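Local coordinates for HicA3 Toxin (Yersinia pestis, PDB 4P78), which acts as the toxin of a bacterial toxin-antitoxin pair, probably by cleaving RNA as other HicA proteins do, and is captured here in complex with its HicB3 antitoxin, at residues Gly4-Arg9 / Ala61-Ser66; Ala13-Arg18 / Leu31-Val36; Gly26-Leu31 / Ile39-Tyr44. One frame throughout, in Å; residues are numbered along the deposited sequence.

Interaction 1: Gly4-Arg9 / Ala61-Ser66; sequences GELIKR and AGIKLS
Arg-9 NH1 meets two oxygens of the C-terminal tail, one firmly and one weakly, a worked example of one arginine tying a helix to a segment without regular structure. The firmer bond goes from NH1 to the backbone oxygen of Lys-64 at 3.0 Å. It is bent (136° at the hydrogen), as the oxygen is tilted from the guanidinium plane; NH1 in turn approaches from above the carbonyl plane and not on a lone pair. The bond from NH1 to Ser-66 OG, 3.3 Å long, is weak although nearly straight, and the hydroxyl comes in at the guanidinium edge. Leu-65 O lies over one face of the same group.

Glu-5, one turn earlier on the helix, fixes the rotation of the guanidinium. NE and NH2 both donate, side-on and in their own plane, to the single oxygen OE2; the salt bridge measures 2.8 Å from NH2 to Glu-5 OE2. The arginine can reach the tail because its chain is extended from CG to NE, starting from a CG that lies beside the backbone N (chi1 -74°).

Nearer the helix backbone, a water bridges the two segments: it donates to Arg-9 O at 2.8 Å and accepts from Lys-64 N at 2.9 Å. Ile-63 closes the apolar end. Its CG2 rests against Arg-9 O, and its CD1 meets Leu-6 CD1 at 3.6 Å, the two side chains crossing at about a right angle. Gly-62, with its positive phi of 80°, takes the chain out of helix 51-61 just before this point. The tail thus lies beside helix 3-12, with Ile-63 also touching Ala-57 of helix 51-61 and Leu-10 of helix 3-12, while Leu-6 reaches on to Leu-42 of strand 36-44.

Interaction 2: Ala13-Arg18 / Leu31-Val36; sequences AGWQIR and LCKPGV
Gln-16 and Cys-32 form the antiparallel hydrogen-bonded pair at the open end of the beta hairpin of strands 16-22 and 27-33, with Gln-16 N to Cys-32 O at 2.7 Å and Cys-32 N to Gln-16 O at 2.9 Å. Ile-17 and Leu-31 make the next, non-hydrogen-bonded pair. The short strand pieces 16-18 and 31-33 run at 129° to each other, well off strictly antiparallel, so this end of the hairpin is twisted.

The tight side is built on Trp-15. Lys-33 passes over one face of the indole, its CB only 3.7 Å from the centroid of the six-membered ring in a CH-pi contact. CD, further along the same chain, lies near Trp-15 NE1 and CE2. Towards the strand, the CE3 corner of the ring comes within 3.4 Å of Cys-32 C. Trp-15 also packs on Leu-10 and Ile-40, in the interior of the domain.

The other side is looser, with Gln-16 and Pro-34 exposed. Gln-16 lies across Pro-34, with NE2 3.4 Å from Pro-34 CG, a contact of an amide with an apolar ring. Cys-32 SG stands 4.2 Å from Arg-18 CB. Arg-18 is set apart by its guanidinium, which lies at the antitoxin, in a salt bridge with Glu-52 of the HicB3 chain.

Before the strand, Gly-14 is the C-prime residue of the Schellman motif that ends helix 3-12. The extended Lys-33 chain, its CG anti to the backbone N (chi1 -178°), runs back to this turn, where NZ donates to Ala-13 O at 2.8 Å, nearly end-on to the carbonyl.

Interaction 3: Gly26-Leu31 / Ile39-Tyr44; sequences GSHVTL and IITLPY
Val-29 and Leu-42 face each other at the middle of an antiparallel hairpin, joined by two backbone bonds: Val-29 N to Leu-42 O and Leu-42 N to Val-29 O, each 2.9 Å. A second pair binds Leu-31 to Ile-40, with Leu-31 N to Ile-40 O at 2.8 Å. The side chains of all four residues point to one face of the sheet. There Leu-31 CD1 meets Leu-42 CD1 at 3.8 Å, and Val-29 CG2 rests over a face of the Tyr-44 ring, 4.0 Å from its centroid, a CH-pi contact. The tyrosine brings its ring back across the neighbouring strand because CG lies anti to the backbone N (chi1 163°). At the ring edge sits Ser-27 OG, which donates to Tyr-44 O at 3.0 Å from above the carbonyl plane.

The opposite face carries Thr-30 and Thr-41, side by side and pointing the same way, with Thr-30 CG2 3.9 Å from Thr-41 OG1.

Beyond this first shell, different partners meet the two faces. Helix 3-12 packs on the apolar one, through Leu-10 on Ile-40 and Leu-6 on Leu-42. On the other, Arg-18 NH1 donates to Thr-30 OG1, and His-28 NE2 is hydrogen-bonded to Thr-23 OG1. Thr-41 OG1 pairs with ND1 of His-45 of the HicB3 antitoxin chain, whose Val-44 packs on both His-28 and Thr-41.

The chemistry is therefore two-sided. The Val-29, Leu-31, Ile-40 and Leu-42 side chains pack inside the toxin. On the other face Thr-30 is held within the toxin, whereas the antitoxin bonds Thr-41 OG1 and packs on His-28 and Thr-41, consistent with inhibition by masking that surface.

From the N terminus, helix 3-12 supplies the first half of interaction 1, whose partner is the tail at residues 61-66; this contact closes a loop of 51 residues that holds almost the whole fold. Both other contacts fall within that loop. Interaction 2 joins the turn after the helix and strand 16-22 to strand 27-33, and interaction 3 joins strand 27-33 to strand 36-44. These two cross along the chain, since their segments alternate, and they share Leu-31 on the central strand. Together they build the three-stranded antiparallel sheet, while interaction 1 brings the end of the chain, after helix 51-61, back to the first helix, which packs on that sheet.

Interaction 1: Gly4-Arg9 / Ala61-Ser66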
ATOM      1  N   GLY C   4       3.882 -26.503  -1.239  1.00 28.07           N
ATOM      2  CA  GLY C   4       3.678 -27.873  -1.667  1.00 27.79           C
ATOM      3  C   GLY C   4       2.408 -28.473  -1.121  1.00 29.47           C
ATOM      4  O   GLY C   4       1.666 -29.129  -1.857  1.00 30.67           O
ATOM      5  N   GLU C   5       2.142 -28.252   0.162  1.00 27.22           N
ATOM      6  CA  GLU C   5       0.914 -28.769   0.754  1.00 30.24           C
ATOM      7  C   GLU C   5      -0.336 -28.062   0.188  1.00 31.04           C
ATOM      8  O   GLU C   5      -1.374 -28.701  -0.011  1.00 33.17           O
ATOM      9  CB  GLU C   5       0.934 -28.638   2.275  1.00 28.54           C
ATOM     10  CG  GLU C   5      -0.255 -29.334   2.924  1.00 35.53           C
ATOM     11  CD  GLU C   5      -0.354 -29.092   4.413  1.00 43.22           C
ATOM     12  OE1 GLU C   5       0.689 -28.823   5.049  1.00 44.64           O
ATOM     13  OE2 GLU C   5      -1.483 -29.176   4.948  1.00 47.53           O
ATOM     14  N   LEU C   6      -0.233 -26.761  -0.080  1.00 27.44           N
ATOM     15  CA  LEU C   6      -1.351 -26.016  -0.672  1.00 26.13           C
ATOM     16  C   LEU C   6      -1.692 -26.555  -2.062  1.00 24.86           C
ATOM     17  O   LEU C   6      -2.857 -26.776  -2.380  1.00 22.83           O
ATOM     18  CB  LEU C   6      -1.030 -24.511  -0.752  1.00 25.20           C
ATOM     19  CG  LEU C   6      -2.043 -23.650  -1.530  1.00 27.43           C
ATOM     20  CD1 LEU C   6      -3.459 -23.887  -1.028  1.00 20.66           C
ATOM     21  CD2 LEU C   6      -1.677 -22.155  -1.439  1.00 25.37           C
ATOM     22  N   ILE C   7      -0.666 -26.765  -2.879  1.00 24.40           N
ATOM     23  CA  ILE C   7      -0.829 -27.352  -4.212  1.00 28.05           C
ATOM     24  C   ILE C   7      -1.513 -28.730  -4.145  1.00 28.16           C
ATOM     25  O   ILE C   7      -2.425 -29.026  -4.924  1.00 26.16           O
ATOM     26  CB  ILE C   7       0.539 -27.472  -4.934  1.00 29.81           C
ATOM     27  CG1 ILE C   7       1.097 -26.079  -5.261  1.00 25.60           C
ATOM     28  CG2 ILE C   7       0.428 -28.333  -6.194  1.00 29.82           C
ATOM     29  CD1 ILE C   7       2.433 -26.104  -5.982  1.00 28.53           C
ATOM     30  N   LYS C   8      -1.104 -29.565  -3.197  1.00 27.75           N
ATOM     31  CA  LYS C   8      -1.751 -30.872  -3.064  1.00 28.52           C
ATOM     32  C   LYS C   8      -3.194 -30.746  -2.545  1.00 27.88           C
ATOM     33  O   LYS C   8      -4.062 -31.504  -2.959  1.00 26.14           O
ATOM     34  CB  LYS C   8      -0.898 -31.788  -2.188  1.00 34.67           C
ATOM     35  CG  LYS C   8       0.482 -32.061  -2.838  1.00 39.64           C
ATOM     36  CD  LYS C   8       1.605 -32.313  -1.822  1.00 42.60           C
ATOM     37  CE  LYS C   8       2.979 -32.183  -2.487  1.00 46.76           C
ATOM     38  NZ  LYS C   8       4.087 -31.974  -1.499  1.00 50.71           N
ATOM     39  N   ARG C   9      -3.478 -29.748  -1.709  1.00 27.68           N
ATOM     40  CA  ARG C   9      -4.871 -29.495  -1.341  1.00 25.20           C
ATOM     41  C   ARG C   9      -5.689 -29.004  -2.537  1.00 25.34           C
ATOM     42  O   ARG C   9      -6.876 -29.324  -2.657  1.00 25.69           O
ATOM     43  CB  ARG C   9      -4.953 -28.497  -0.188  1.00 29.04           C
ATOM     44  CG  ARG C   9      -4.539 -29.109   1.142  1.00 27.78           C
ATOM     45  CD  ARG C   9      -4.430 -28.066   2.226  1.00 35.28           C
ATOM     46  NE  ARG C   9      -3.932 -28.642   3.470  1.00 37.46           N
ATOM     47  CZ  ARG C   9      -4.700 -29.260   4.354  1.00 39.49           C
ATOM     48  NH1 ARG C   9      -6.004 -29.377   4.130  1.00 43.28           N
ATOM     49  NH2 ARG C   9      -4.169 -29.761   5.460  1.00 38.68           N
ATOM     50  N   ALA C  61     -11.254 -21.745  -4.731  1.00 25.84           N
ATOM     51  CA  ALA C  61     -10.926 -23.062  -5.248  1.00 26.93           C
ATOM     52  C   ALA C  61     -11.623 -24.177  -4.492  1.00 29.75           C
ATOM     53  O   ALA C  61     -11.743 -25.288  -5.005  1.00 37.09           O
ATOM     54  CB  ALA C  61      -9.431 -23.270  -5.217  1.00 28.72           C
ATOM     55  N   GLY C  62     -12.074 -23.896  -3.275  1.00 26.09           N
ATOM     56  CA  GLY C  62     -12.860 -24.869  -2.537  1.00 32.87           C
ATOM     57  C   GLY C  62     -12.053 -25.958  -1.852  1.00 33.05           C
ATOM     58  O   GLY C  62     -12.539 -27.061  -1.632  1.00 37.02           O
ATOM     59  N   ILE C  63     -10.815 -25.643  -1.510  1.00 30.77           N
ATOM     60  CA  ILE C  63      -9.962 -26.577  -0.795  1.00 32.77           C
ATOM     61  C   ILE C  63     -10.380 -26.743   0.664  1.00 31.12           C
ATOM     62  O   ILE C  63     -11.106 -25.913   1.208  1.00 31.70           O
ATOM     63  CB  ILE C  63      -8.505 -26.112  -0.826  1.00 31.90           C
ATOM     64  CG1 ILE C  63      -8.385 -24.730  -0.174  1.00 27.59           C
ATOM     65  CG2 ILE C  63      -8.010 -26.050  -2.255  1.00 27.27           C
ATOM     66  CD1 ILE C  63      -6.949 -24.227  -0.089  1.00 26.07           C
ATOM     67  N   LYS C  64      -9.921 -27.830   1.279  1.00 33.64           N
ATOM     68  CA  LYS C  64      -9.939 -27.997   2.728  1.00 34.03           C
ATOM     69  C   LYS C  64      -8.793 -27.203   3.323  1.00 35.38           C
ATOM     70  O   LYS C  64      -7.687 -27.233   2.786  1.00 34.68           O
ATOM     71  CB  LYS C  64      -9.776 -29.466   3.133  1.00 37.92           C
ATOM     72  CG  LYS C  64     -10.916 -30.381   2.792  1.00 45.86           C
ATOM     73  CD  LYS C  64     -10.474 -31.836   2.929  1.00 52.85           C
ATOM     74  CE  LYS C  64     -10.005 -32.139   4.355  1.00 53.23           C
ATOM     75  NZ  LYS C  64      -9.572 -33.564   4.504  1.00 57.61           N
ATOM     76  N   LEU C  65      -9.045 -26.501   4.424  1.00 34.24           N
ATOM     77  CA  LEU C  65      -7.975 -25.837   5.153  1.00 40.34           C
ATOM     78  C   LEU C  65      -7.563 -26.748   6.299  1.00 42.52           C
ATOM     79  O   LEU C  65      -6.441 -26.683   6.785  1.00 39.49           O
ATOM     80  CB  LEU C  65      -8.416 -24.464   5.672  1.00 34.75           C
ATOM     81  CG  LEU C  65      -8.921 -23.504   4.592  1.00 33.58           C
ATOM     82  CD1 LEU C  65      -9.182 -22.112   5.159  1.00 33.26           C
ATOM     83  CD2 LEU C  65      -7.934 -23.453   3.442  1.00 30.10           C
ATOM     84  N   SER C  66      -8.498 -27.606   6.699  1.00 45.75           N
ATOM     85  CA  SER C  66      -8.306 -28.586   7.761  1.00 46.20           C
ATOM     86  C   SER C  66      -7.916 -27.917   9.069  1.00 51.99           C
ATOM     87  O   SER C  66      -8.733 -27.227   9.677  1.00 59.37           O
ATOM     88  CB  SER C  66      -7.258 -29.624   7.352  1.00 48.22           C
ATOM     89  OG  SER C  66      -7.840 -30.623   6.522  1.00 55.46           O
TER
HETATM   90  O   HOH W   1      -8.649 -29.627  -0.566  1.00 28.29           O

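Interaction 2: Ala13-Arg18 / Leu31-Val36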
ATOM      1  N   ALA C  13      -8.916 -30.877  -4.683  1.00 30.09           N
ATOM      2  CA  ALA C  13     -10.157 -30.205  -5.048  1.00 31.31           C
ATOM      3  C   ALA C  13     -10.368 -30.197  -6.557  1.00 33.71           C
ATOM      4  O   ALA C  13     -11.245 -29.483  -7.061  1.00 31.92           O
ATOM      5  CB  ALA C  13     -10.175 -28.776  -4.499  1.00 28.36           C
ATOM      6  N   GLY C  14      -9.564 -30.977  -7.279  1.00 27.92           N
ATOM      7  CA  GLY C  14      -9.770 -31.153  -8.709  1.00 29.82           C
ATOM      8  C   GLY C  14      -8.931 -30.270  -9.621  1.00 33.02           C
ATOM      9  O   GLY C  14      -9.063 -30.335 -10.844  1.00 33.30           O
ATOM     10  N   TRP C  15      -8.069 -29.446  -9.032  1.00 25.51           N
ATOM     11  CA  TRP C  15      -7.160 -28.607  -9.806  1.00 25.90           C
ATOM     12  C   TRP C  15      -5.929 -29.395 -10.251  1.00 27.75           C
ATOM     13  O   TRP C  15      -5.546 -30.374  -9.612  1.00 25.48           O
ATOM     14  CB  TRP C  15      -6.736 -27.376  -8.976  1.00 27.36           C
ATOM     15  CG  TRP C  15      -7.888 -26.447  -8.722  1.00 28.32           C
ATOM     16  CD1 TRP C  15      -8.856 -26.581  -7.762  1.00 26.81           C
ATOM     17  CD2 TRP C  15      -8.217 -25.261  -9.462  1.00 24.85           C
ATOM     18  NE1 TRP C  15      -9.768 -25.552  -7.865  1.00 27.24           N
ATOM     19  CE2 TRP C  15      -9.400 -24.732  -8.904  1.00 27.52           C
ATOM     20  CE3 TRP C  15      -7.628 -24.597 -10.544  1.00 25.27           C
ATOM     21  CZ2 TRP C  15      -9.995 -23.562  -9.379  1.00 29.42           C
ATOM     22  CZ3 TRP C  15      -8.219 -23.445 -11.020  1.00 27.43           C
ATOM     23  CH2 TRP C  15      -9.390 -22.934 -10.437  1.00 28.19           C
ATOM     24  N   GLN C  16      -5.304 -28.960 -11.342  1.00 27.11           N
ATOM     25  CA  GLN C  16      -4.077 -29.594 -11.821  1.00 31.49           C
ATOM     26  C   GLN C  16      -2.994 -28.551 -12.027  1.00 24.49           C
ATOM     27  O   GLN C  16      -3.291 -27.448 -12.448  1.00 26.32           O
ATOM     28  CB  GLN C  16      -4.327 -30.342 -13.133  1.00 29.31           C
ATOM     29  CG  GLN C  16      -5.283 -31.522 -12.998  1.00 39.16           C
ATOM     30  CD  GLN C  16      -5.818 -32.024 -14.341  1.00 42.22           C
ATOM     31  OE1 GLN C  16      -5.304 -31.676 -15.404  1.00 33.96           O
ATOM     32  NE2 GLN C  16      -6.869 -32.840 -14.287  1.00 44.86           N
ATOM     33  N   ILE C  17      -1.748 -28.911 -11.744  1.00 27.27           N
ATOM     34  CA  ILE C  17      -0.606 -28.077 -12.083  1.00 23.33           C
ATOM     35  C   ILE C  17      -0.560 -27.891 -13.586  1.00 28.88           C
ATOM     36  O   ILE C  17      -0.552 -28.859 -14.349  1.00 27.54           O
ATOM     37  CB  ILE C  17       0.726 -28.686 -11.613  1.00 25.97           C
ATOM     38  CG1 ILE C  17       0.743 -28.818 -10.088  1.00 27.76           C
ATOM     39  CG2 ILE C  17       1.911 -27.835 -12.136  1.00 25.51           C
ATOM     40  CD1 ILE C  17       1.892 -29.656  -9.524  1.00 28.16           C
ATOM     41  N   ARG C  18      -0.552 -26.634 -14.002  1.00 25.03           N
ATOM     42  CA  ARG C  18      -0.443 -26.289 -15.399  1.00 23.74           C
ATOM     43  C   ARG C  18       1.044 -26.171 -15.750  1.00 23.86           C
ATOM     44  O   ARG C  18       1.531 -26.755 -16.717  1.00 22.23           O
ATOM     45  CB  ARG C  18      -1.213 -24.990 -15.659  1.00 25.54           C
ATOM     46  CG  ARG C  18      -1.288 -24.539 -17.082  1.00 27.35           C
ATOM     47  CD  ARG C  18      -2.158 -23.254 -17.191  1.00 29.29           C
ATOM     48  NE  ARG C  18      -1.928 -22.571 -18.464  1.00 28.03           N
ATOM     49  CZ  ARG C  18      -0.983 -21.664 -18.656  1.00 29.90           C
ATOM     50  NH1 ARG C  18      -0.188 -21.308 -17.650  1.00 27.03           N
ATOM     51  NH2 ARG C  18      -0.839 -21.101 -19.846  1.00 35.00           N
ATOM     52  N   LEU C  31      -2.210 -23.113 -11.980  1.00 22.88           N
ATOM     53  CA  LEU C  31      -3.033 -24.317 -11.974  1.00 24.44           C
ATOM     54  C   LEU C  31      -4.299 -24.057 -12.749  1.00 26.08           C
ATOM     55  O   LEU C  31      -4.725 -22.911 -12.884  1.00 25.34           O
ATOM     56  CB  LEU C  31      -3.382 -24.757 -10.556  1.00 21.72           C
ATOM     57  CG  LEU C  31      -2.196 -25.061  -9.631  1.00 24.47           C
ATOM     58  CD1 LEU C  31      -1.826 -23.830  -8.758  1.00 22.45           C
ATOM     59  CD2 LEU C  31      -2.522 -26.288  -8.785  1.00 21.55           C
ATOM     60  N   CYS C  32      -4.897 -25.132 -13.247  1.00 24.67           N
ATOM     61  CA  CYS C  32      -6.168 -25.063 -13.939  1.00 26.50           C
ATOM     62  C   CYS C  32      -7.030 -26.232 -13.493  1.00 30.27           C
ATOM     63  O   CYS C  32      -6.543 -27.175 -12.873  1.00 28.60           O
ATOM     64  CB  CYS C  32      -5.965 -25.098 -15.451  1.00 27.27           C
ATOM     65  SG  CYS C  32      -5.109 -26.579 -16.027  1.00 37.78           S
ATOM     66  N   LYS C  33      -8.313 -26.175 -13.816  1.00 32.77           N
ATOM     67  CA  LYS C  33      -9.241 -27.219 -13.417  1.00 30.53           C
ATOM     68  C   LYS C  33     -10.125 -27.552 -14.605  1.00 33.43           C
ATOM     69  O   LYS C  33     -10.744 -26.661 -15.183  1.00 33.53           O
ATOM     70  CB  LYS C  33     -10.075 -26.773 -12.207  1.00 31.96           C
ATOM     71  CG  LYS C  33     -11.049 -27.822 -11.688  1.00 34.47           C
ATOM     72  CD  LYS C  33     -11.718 -27.381 -10.383  1.00 33.44           C
ATOM     73  CE  LYS C  33     -12.608 -28.487  -9.834  1.00 36.03           C
ATOM     74  NZ  LYS C  33     -13.193 -28.142  -8.503  1.00 41.14           N
ATOM     75  N   PRO C  34     -10.169 -28.843 -14.983  1.00 37.88           N
ATOM     76  CA  PRO C  34     -10.895 -29.299 -16.177  1.00 36.11           C
ATOM     77  C   PRO C  34     -12.354 -28.867 -16.139  1.00 36.29           C
ATOM     78  O   PRO C  34     -12.998 -29.020 -15.102  1.00 34.28           O
ATOM     79  CB  PRO C  34     -10.768 -30.826 -16.105  1.00 38.74           C
ATOM     80  CG  PRO C  34      -9.570 -31.066 -15.274  1.00 35.09           C
ATOM     81  CD  PRO C  34      -9.549 -29.967 -14.259  1.00 31.94           C
ATOM     82  N   GLY C  35     -12.848 -28.307 -17.241  1.00 37.88           N
ATOM     83  CA  GLY C  35     -14.219 -27.836 -17.310  1.00 33.32           C
ATOM     84  C   GLY C  35     -14.421 -26.463 -16.687  1.00 45.98           C
ATOM     85  O   GLY C  35     -15.543 -25.956 -16.626  1.00 49.59           O
ATOM     86  N   VAL C  36     -13.336 -25.859 -16.212  1.00 42.70           N
ATOM     87  CA  VAL C  36     -13.397 -24.547 -15.578  1.00 38.53           C
ATOM     88  C   VAL C  36     -12.449 -23.602 -16.309  1.00 38.45           C
ATOM     89  O   VAL C  36     -11.279 -23.927 -16.526  1.00 39.84           O
ATOM     90  CB  VAL C  36     -13.014 -24.613 -14.085  1.00 37.81           C
ATOM     91  CG1 VAL C  36     -13.146 -23.249 -13.429  1.00 38.84           C
ATOM     92  CG2 VAL C  36     -13.864 -25.638 -13.356  1.00 37.49           C
TER
HETATM   93  O   HOH W   2     -13.125 -25.661  -7.196  1.00 40.05           O

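Interaction 3: Gly26-Leu31 / Ile39-Tyr44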
ATOM      1  N   GLY C  26      11.217 -14.268  -8.387  1.00 65.45           N
ATOM      2  CA  GLY C  26      10.984 -15.612  -7.888  1.00 59.53           C
ATOM      3  C   GLY C  26      10.137 -16.339  -8.908  1.00 51.32           C
ATOM      4  O   GLY C  26       9.863 -15.793  -9.978  1.00 52.15           O
ATOM      5  N   SER C  27       9.711 -17.559  -8.599  1.00 47.89           N
ATOM      6  CA  SER C  27       8.884 -18.283  -9.550  1.00 37.41           C
ATOM      7  C   SER C  27       7.434 -18.395  -9.060  1.00 33.50           C
ATOM      8  O   SER C  27       7.077 -17.987  -7.937  1.00 29.79           O
ATOM      9  CB  SER C  27       9.490 -19.669  -9.863  1.00 37.78           C
ATOM     10  OG  SER C  27       9.150 -20.661  -8.902  1.00 41.40           O
ATOM     11  N   HIS C  28       6.598 -18.897  -9.953  1.00 26.73           N
ATOM     12  CA  HIS C  28       5.166 -19.006  -9.742  1.00 28.05           C
ATOM     13  C   HIS C  28       4.731 -20.364 -10.248  1.00 25.62           C
ATOM     14  O   HIS C  28       5.384 -20.928 -11.122  1.00 25.88           O
ATOM     15  CB  HIS C  28       4.402 -17.909 -10.496  1.00 26.66           C
ATOM     16  CG  HIS C  28       4.969 -16.540 -10.312  1.00 31.60           C
ATOM     17  ND1 HIS C  28       4.417 -15.621  -9.447  1.00 30.17           N
ATOM     18  CD2 HIS C  28       6.048 -15.938 -10.871  1.00 31.97           C
ATOM     19  CE1 HIS C  28       5.131 -14.508  -9.484  1.00 31.84           C
ATOM     20  NE2 HIS C  28       6.120 -14.674 -10.345  1.00 30.97           N
ATOM     21  N   VAL C  29       3.632 -20.880  -9.713  1.00 23.65           N
ATOM     22  CA  VAL C  29       3.010 -22.070 -10.276  1.00 23.77           C
ATOM     23  C   VAL C  29       1.578 -21.683 -10.690  1.00 24.45           C
ATOM     24  O   VAL C  29       0.857 -21.060  -9.912  1.00 22.35           O
ATOM     25  CB  VAL C  29       3.035 -23.245  -9.266  1.00 25.02           C
ATOM     26  CG1 VAL C  29       2.216 -24.441  -9.758  1.00 22.05           C
ATOM     27  CG2 VAL C  29       4.477 -23.684  -8.996  1.00 26.88           C
ATOM     28  N   THR C  30       1.200 -21.987 -11.931  1.00 21.27           N
ATOM     29  CA  THR C  30      -0.190 -21.829 -12.360  1.00 22.02           C
ATOM     30  C   THR C  30      -0.933 -23.170 -12.324  1.00 23.40           C
ATOM     31  O   THR C  30      -0.355 -24.239 -12.572  1.00 22.88           O
ATOM     32  CB  THR C  30      -0.318 -21.218 -13.785  1.00 21.44           C
ATOM     33  OG1 THR C  30       0.232 -22.094 -14.780  1.00 24.46           O
ATOM     34  CG2 THR C  30       0.347 -19.849 -13.852  1.00 21.89           C
ATOM     35  N   LEU C  31      -2.210 -23.113 -11.980  1.00 22.88           N
ATOM     36  CA  LEU C  31      -3.033 -24.317 -11.974  1.00 24.44           C
ATOM     37  C   LEU C  31      -4.299 -24.057 -12.749  1.00 26.08           C
ATOM     38  O   LEU C  31      -4.725 -22.911 -12.884  1.00 25.34           O
ATOM     39  CB  LEU C  31      -3.382 -24.757 -10.556  1.00 21.72           C
ATOM     40  CG  LEU C  31      -2.196 -25.061  -9.631  1.00 24.47           C
ATOM     41  CD1 LEU C  31      -1.826 -23.830  -8.758  1.00 22.45           C
ATOM     42  CD2 LEU C  31      -2.522 -26.288  -8.785  1.00 21.55           C
ATOM     43  N   ILE C  39      -7.812 -19.679 -13.826  1.00 26.85           N
ATOM     44  CA  ILE C  39      -6.426 -19.962 -13.490  1.00 22.39           C
ATOM     45  C   ILE C  39      -6.198 -19.599 -12.034  1.00 25.68           C
ATOM     46  O   ILE C  39      -6.740 -18.605 -11.541  1.00 25.63           O
ATOM     47  CB  ILE C  39      -5.436 -19.168 -14.390  1.00 24.11           C
ATOM     48  CG1 ILE C  39      -5.516 -19.634 -15.846  1.00 24.30           C
ATOM     49  CG2 ILE C  39      -3.999 -19.287 -13.868  1.00 25.18           C
ATOM     50  CD1 ILE C  39      -4.870 -20.972 -16.113  1.00 25.79           C
ATOM     51  N   ILE C  40      -5.416 -20.411 -11.334  1.00 22.57           N
ATOM     52  CA  ILE C  40      -4.869 -19.991 -10.055  1.00 22.24           C
ATOM     53  C   ILE C  40      -3.370 -19.779 -10.220  1.00 25.31           C
ATOM     54  O   ILE C  40      -2.665 -20.652 -10.726  1.00 23.49           O
ATOM     55  CB  ILE C  40      -5.168 -21.006  -8.939  1.00 22.94           C
ATOM     56  CG1 ILE C  40      -6.675 -21.039  -8.687  1.00 20.79           C
ATOM     57  CG2 ILE C  40      -4.416 -20.637  -7.640  1.00 20.83           C
ATOM     58  CD1 ILE C  40      -7.095 -21.962  -7.598  1.00 28.09           C
ATOM     59  N   THR C  41      -2.899 -18.588  -9.847  1.00 20.70           N
ATOM     60  CA  THR C  41      -1.472 -18.281  -9.854  1.00 20.81           C
ATOM     61  C   THR C  41      -0.966 -18.170  -8.418  1.00 22.03           C
ATOM     62  O   THR C  41      -1.424 -17.315  -7.644  1.00 22.70           O
ATOM     63  CB  THR C  41      -1.155 -16.957 -10.622  1.00 22.60           C
ATOM     64  OG1 THR C  41      -1.631 -17.040 -11.969  1.00 21.52           O
ATOM     65  CG2 THR C  41       0.337 -16.691 -10.643  1.00 23.13           C
ATOM     66  N   LEU C  42      -0.022 -19.044  -8.074  1.00 23.50           N
ATOM     67  CA  LEU C  42       0.566 -19.112  -6.735  1.00 24.81           C
ATOM     68  C   LEU C  42       2.031 -18.717  -6.711  1.00 22.68           C
ATOM     69  O   LEU C  42       2.790 -19.095  -7.601  1.00 24.82           O
ATOM     70  CB  LEU C  42       0.462 -20.532  -6.169  1.00 28.85           C
ATOM     71  CG  LEU C  42      -0.900 -21.088  -5.797  1.00 30.15           C
ATOM     72  CD1 LEU C  42      -0.742 -22.530  -5.312  1.00 28.50           C
ATOM     73  CD2 LEU C  42      -1.473 -20.195  -4.711  1.00 25.05           C
ATOM     74  N   PRO C  43       2.443 -17.974  -5.669  1.00 22.56           N
ATOM     75  CA  PRO C  43       3.878 -17.785  -5.420  1.00 23.47           C
ATOM     76  C   PRO C  43       4.515 -19.115  -5.011  1.00 24.65           C
ATOM     77  O   PRO C  43       3.885 -19.883  -4.287  1.00 24.44           O
ATOM     78  CB  PRO C  43       3.917 -16.786  -4.260  1.00 20.10           C
ATOM     79  CG  PRO C  43       2.629 -17.014  -3.527  1.00 24.22           C
ATOM     80  CD  PRO C  43       1.607 -17.412  -4.591  1.00 21.38           C
ATOM     81  N   TYR C  44       5.739 -19.386  -5.443  1.00 26.52           N
ATOM     82  CA  TYR C  44       6.355 -20.676  -5.129  1.00 25.28           C
ATOM     83  C   TYR C  44       7.879 -20.566  -5.213  1.00 25.43           C
ATOM     84  O   TYR C  44       8.409 -19.895  -6.101  1.00 27.35           O
ATOM     85  CB  TYR C  44       5.797 -21.765  -6.081  1.00 28.71           C
ATOM     86  CG  TYR C  44       6.606 -23.052  -6.171  1.00 27.26           C
ATOM     87  CD1 TYR C  44       6.310 -24.149  -5.369  1.00 24.94           C
ATOM     88  CD2 TYR C  44       7.659 -23.163  -7.068  1.00 27.90           C
ATOM     89  CE1 TYR C  44       7.049 -25.314  -5.451  1.00 25.98           C
ATOM     90  CE2 TYR C  44       8.404 -24.318  -7.159  1.00 28.02           C
ATOM     91  CZ  TYR C  44       8.099 -25.385  -6.352  1.00 26.51           C
ATOM     92  OH  TYR C  44       8.854 -26.516  -6.458  1.00 25.98           O
TER